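Glycerophosphoryl diester phosphodiesterase (Agrobacterium tumefaciens str. C58, PDB 3KS6) belongs to the glycerophosphoryl diester phosphodiesterase family, whose members share a TIM-barrel fold, and holds a magnesium ion. Local coordinates at residues F140-M145 and R156-S161. Sequence-based numbering, arbitrary orientation.
Sequences FLLASM and RLWLVS
Trp158 and Leu159 receive Phe140, Leu142 and Met145 inside a beta-alpha-beta unit of the TIM barrel, where the loop leaving strand 135-139 and the first turn of helix 142-151 pack on strand 156-160. Phe140 lays one ring face on Leu159: Leu159 CB stands 3.5 Å from the centroid of the Phe140 ring and 4° off its normal, a centred CH-pi contact. The backbone adds a CA-H...O contact, 3.3 Å from Phe140 CA to Leu159 O. With CG anti to the backbone N (chi1 -177°), Trp158 reaches back to the loop, and its NE1 gives a hydrogen bond of 3.1 Å to Phe140 O. That oxygen lies in the indole plane, yet the donor approaches from above the carbonyl plane, 66° out of it. Leu142 CD2 sits over one face of the Trp158 indole, a CH-pi contact 3.8 Å from the centroid of its five-membered ring, while Val160 CG2 lies over the opposite face toward the rim. In the conformer described, one of two deposited, selenomethionine Met145 brings CG 4.1 Å from Trp158 CD1, its selenium oblique to the ring. Farther out, helix 162-179 touches Trp158 through Val173 and Thr176, and Trp210 meets Phe140 edge-to-face. Phe140 also touches Glu105, a magnesium ligand. Phe140 CE1 lies 3.6 Å from Leu159 CD1.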
ATOM      1  N   PHE A 140       0.901  -8.187   4.248  1.00 14.57           N
ATOM      2  CA  PHE A 140       0.133  -9.444   4.284  1.00 15.80           C
ATOM      3  C   PHE A 140       0.674 -10.404   5.348  1.00 16.59           C
ATOM      4  O   PHE A 140      -0.013 -11.363   5.696  1.00 16.47           O
ATOM      5  CB  PHE A 140       0.206 -10.158   2.942  1.00 17.20           C
ATOM      6  CG  PHE A 140      -0.682  -9.579   1.887  1.00 16.05           C
ATOM      7  CD1 PHE A 140      -0.243  -8.541   1.072  1.00 17.91           C
ATOM      8  CD2 PHE A 140      -1.973 -10.048   1.711  1.00 18.66           C
ATOM      9  CE1 PHE A 140      -1.052  -8.020   0.086  1.00 17.68           C
ATOM     10  CE2 PHE A 140      -2.791  -9.499   0.719  1.00 19.76           C
ATOM     11  CZ  PHE A 140      -2.314  -8.506  -0.085  1.00 20.12           C
ATOM     12  N   LEU A 141       1.911 -10.175   5.815  1.00 17.51           N
ATOM     13  CA  LEU A 141       2.615 -11.094   6.704  1.00 17.19           C
ATOM     14  C   LEU A 141       2.489 -10.716   8.167  1.00 17.00           C
ATOM     15  O   LEU A 141       2.902  -9.640   8.601  1.00 14.94           O
ATOM     16  CB  LEU A 141       4.085 -11.225   6.337  1.00 19.82           C
ATOM     17  CG  LEU A 141       4.480 -12.214   5.228  1.00 21.50           C
ATOM     18  CD1 LEU A 141       3.828 -11.850   3.932  1.00 20.96           C
ATOM     19  CD2 LEU A 141       6.000 -12.302   5.019  1.00 19.38           C
ATOM     20  N   LEU A 142       1.923 -11.623   8.945  1.00 14.78           N
ATOM     21  CA  LEU A 142       1.799 -11.422  10.382  1.00 14.21           C
ATOM     22  C   LEU A 142       3.156 -11.297  11.068  1.00 17.40           C
ATOM     23  O   LEU A 142       3.281 -10.577  12.062  1.00 17.54           O
ATOM     24  CB  LEU A 142       1.014 -12.552  11.055  1.00 16.32           C
ATOM     25  CG  LEU A 142      -0.483 -12.513  10.892  1.00 16.93           C
ATOM     26  CD1 LEU A 142      -1.061 -13.719  11.692  1.00 17.31           C
ATOM     27  CD2 LEU A 142      -1.074 -11.183  11.371  1.00 18.27           C
ATOM     28  N   ALA A 143       4.175 -11.990  10.574  1.00 19.01           N
ATOM     29  CA  ALA A 143       5.511 -11.837  11.157  1.00 18.23           C
ATOM     30  C   ALA A 143       5.931 -10.385  11.093  1.00 21.02           C
ATOM     31  O   ALA A 143       6.522  -9.866  12.030  1.00 19.23           O
ATOM     32  CB  ALA A 143       6.580 -12.709  10.389  1.00 18.00           C
ATOM     33  N   SER A 144       5.661  -9.764   9.940  1.00 20.12           N
ATOM     34  CA  SER A 144       6.006  -8.370   9.705  1.00 19.76           C
ATOM     35  C   SER A 144       5.088  -7.441  10.521  1.00 18.14           C
ATOM     36  O   SER A 144       5.534  -6.415  11.001  1.00 17.83           O
ATOM     37  CB  SER A 144       5.964  -8.034   8.207  1.00 20.68           C
ATOM     38  OG  SER A 144       6.892  -8.811   7.468  1.00 22.74           O
HETATM   39  N   MSE A 145       3.835  -7.824  10.714  0.50 18.45           N
HETATM   40  CA  MSE A 145       2.935  -7.047  11.568  0.50 17.49           C
HETATM   41  C   MSE A 145       3.433  -7.063  13.010  0.50 18.35           C
HETATM   42  O   MSE A 145       3.360  -6.060  13.730  0.50 16.36           O
HETATM   43  CB  MSE A 145       1.527  -7.627  11.505  0.50 17.32           C
HETATM   44  CG  MSE A 145       0.897  -7.603  10.112  0.50 13.99           C
HETATM   45 SE   MSE A 145       0.584  -5.808   9.403  0.38 13.08          SE
HETATM   46  CE  MSE A 145       2.190  -5.175   8.920  0.50 21.34           C
ATOM     47  N   ARG A 156      -0.972   0.536  11.915  1.00 20.42           N
ATOM     48  CA  ARG A 156      -0.719  -0.675  11.137  1.00 21.24           C
ATOM     49  C   ARG A 156      -2.042  -1.256  10.634  1.00 20.03           C
ATOM     50  O   ARG A 156      -3.069  -1.168  11.337  1.00 20.12           O
ATOM     51  CB  ARG A 156      -0.044  -1.740  12.007  1.00 20.26           C
ATOM     52  CG  ARG A 156       1.357  -1.398  12.514  1.00 27.28           C
ATOM     53  CD  ARG A 156       1.728  -2.177  13.802  1.00 27.63           C
ATOM     54  NE  ARG A 156       1.001  -1.704  15.003  1.00 35.73           N
ATOM     55  CZ  ARG A 156       0.077  -2.397  15.684  1.00 39.00           C
ATOM     56  NH1 ARG A 156      -0.218  -3.641  15.373  1.00 29.78           N
ATOM     57  NH2 ARG A 156      -0.539  -1.840  16.723  1.00 34.52           N
ATOM     58  N   LEU A 157      -2.007  -1.874   9.452  1.00 18.71           N
ATOM     59  CA  LEU A 157      -3.154  -2.628   8.962  1.00 16.00           C
ATOM     60  C   LEU A 157      -2.680  -3.929   8.304  1.00 17.71           C
ATOM     61  O   LEU A 157      -1.701  -3.930   7.561  1.00 13.37           O
ATOM     62  CB  LEU A 157      -4.050  -1.818   8.033  1.00 19.44           C
ATOM     63  CG  LEU A 157      -3.631  -1.578   6.594  1.00 19.72           C
ATOM     64  CD1 LEU A 157      -4.145  -2.649   5.676  1.00 17.04           C
ATOM     65  CD2 LEU A 157      -4.093  -0.221   6.071  1.00 25.51           C
ATOM     66  N   TRP A 158      -3.423  -4.996   8.591  1.00 15.97           N
ATOM     67  CA  TRP A 158      -3.147  -6.330   8.078  1.00 14.38           C
ATOM     68  C   TRP A 158      -3.934  -6.549   6.811  1.00 17.09           C
ATOM     69  O   TRP A 158      -5.167  -6.433   6.769  1.00 16.76           O
ATOM     70  CB  TRP A 158      -3.483  -7.373   9.133  1.00 16.04           C
ATOM     71  CG  TRP A 158      -3.147  -8.782   8.700  1.00 14.28           C
ATOM     72  CD1 TRP A 158      -2.140  -9.177   7.894  1.00 18.88           C
ATOM     73  CD2 TRP A 158      -3.854  -9.965   9.088  1.00 13.42           C
ATOM     74  NE1 TRP A 158      -2.182 -10.548   7.721  1.00 17.66           N
ATOM     75  CE2 TRP A 158      -3.238 -11.046   8.443  1.00 16.63           C
ATOM     76  CE3 TRP A 158      -4.947 -10.204   9.929  1.00 18.12           C
ATOM     77  CZ2 TRP A 158      -3.671 -12.367   8.622  1.00 21.71           C
ATOM     78  CZ3 TRP A 158      -5.378 -11.488  10.089  1.00 14.90           C
ATOM     79  CH2 TRP A 158      -4.743 -12.560   9.452  1.00 18.34           C
ATOM     80  N   LEU A 159      -3.197  -6.837   5.752  1.00 16.92           N
ATOM     81  CA  LEU A 159      -3.763  -7.177   4.453  1.00 17.95           C
ATOM     82  C   LEU A 159      -4.073  -8.646   4.447  1.00 19.03           C
ATOM     83  O   LEU A 159      -3.169  -9.502   4.626  1.00 16.65           O
ATOM     84  CB  LEU A 159      -2.754  -6.863   3.361  1.00 21.46           C
ATOM     85  CG  LEU A 159      -2.389  -5.365   3.235  1.00 19.58           C
ATOM     86  CD1 LEU A 159      -1.120  -5.169   2.364  1.00 17.02           C
ATOM     87  CD2 LEU A 159      -3.587  -4.641   2.658  1.00 20.65           C
ATOM     88  N   VAL A 160      -5.356  -8.934   4.260  1.00 16.16           N
ATOM     89  CA  VAL A 160      -5.902 -10.313   4.326  1.00 16.61           C
ATOM     90  C   VAL A 160      -6.275 -10.754   2.908  1.00 16.57           C
ATOM     91  O   VAL A 160      -7.251 -10.252   2.298  1.00 17.27           O
ATOM     92  CB  VAL A 160      -7.110 -10.336   5.254  1.00 16.38           C
ATOM     93  CG1 VAL A 160      -7.766 -11.748   5.295  1.00 16.16           C
ATOM     94  CG2 VAL A 160      -6.712  -9.875   6.680  1.00 18.54           C
ATOM     95  N   SER A 161      -5.491 -11.674   2.355  1.00 18.50           N
ATOM     96  CA  SER A 161      -5.694 -12.152   0.994  1.00 16.62           C
ATOM     97  C   SER A 161      -6.996 -12.947   0.859  1.00 15.92           C
ATOM     98  O   SER A 161      -7.484 -13.513   1.847  1.00 17.12           O
ATOM     99  CB  SER A 161      -4.544 -13.052   0.572  1.00 20.38           C
ATOM    100  OG  SER A 161      -4.531 -14.207   1.400  1.00 18.04           O
TER
HETATM  101  O   HOH W   1       0.998  -5.264  14.015  1.00 35.40           O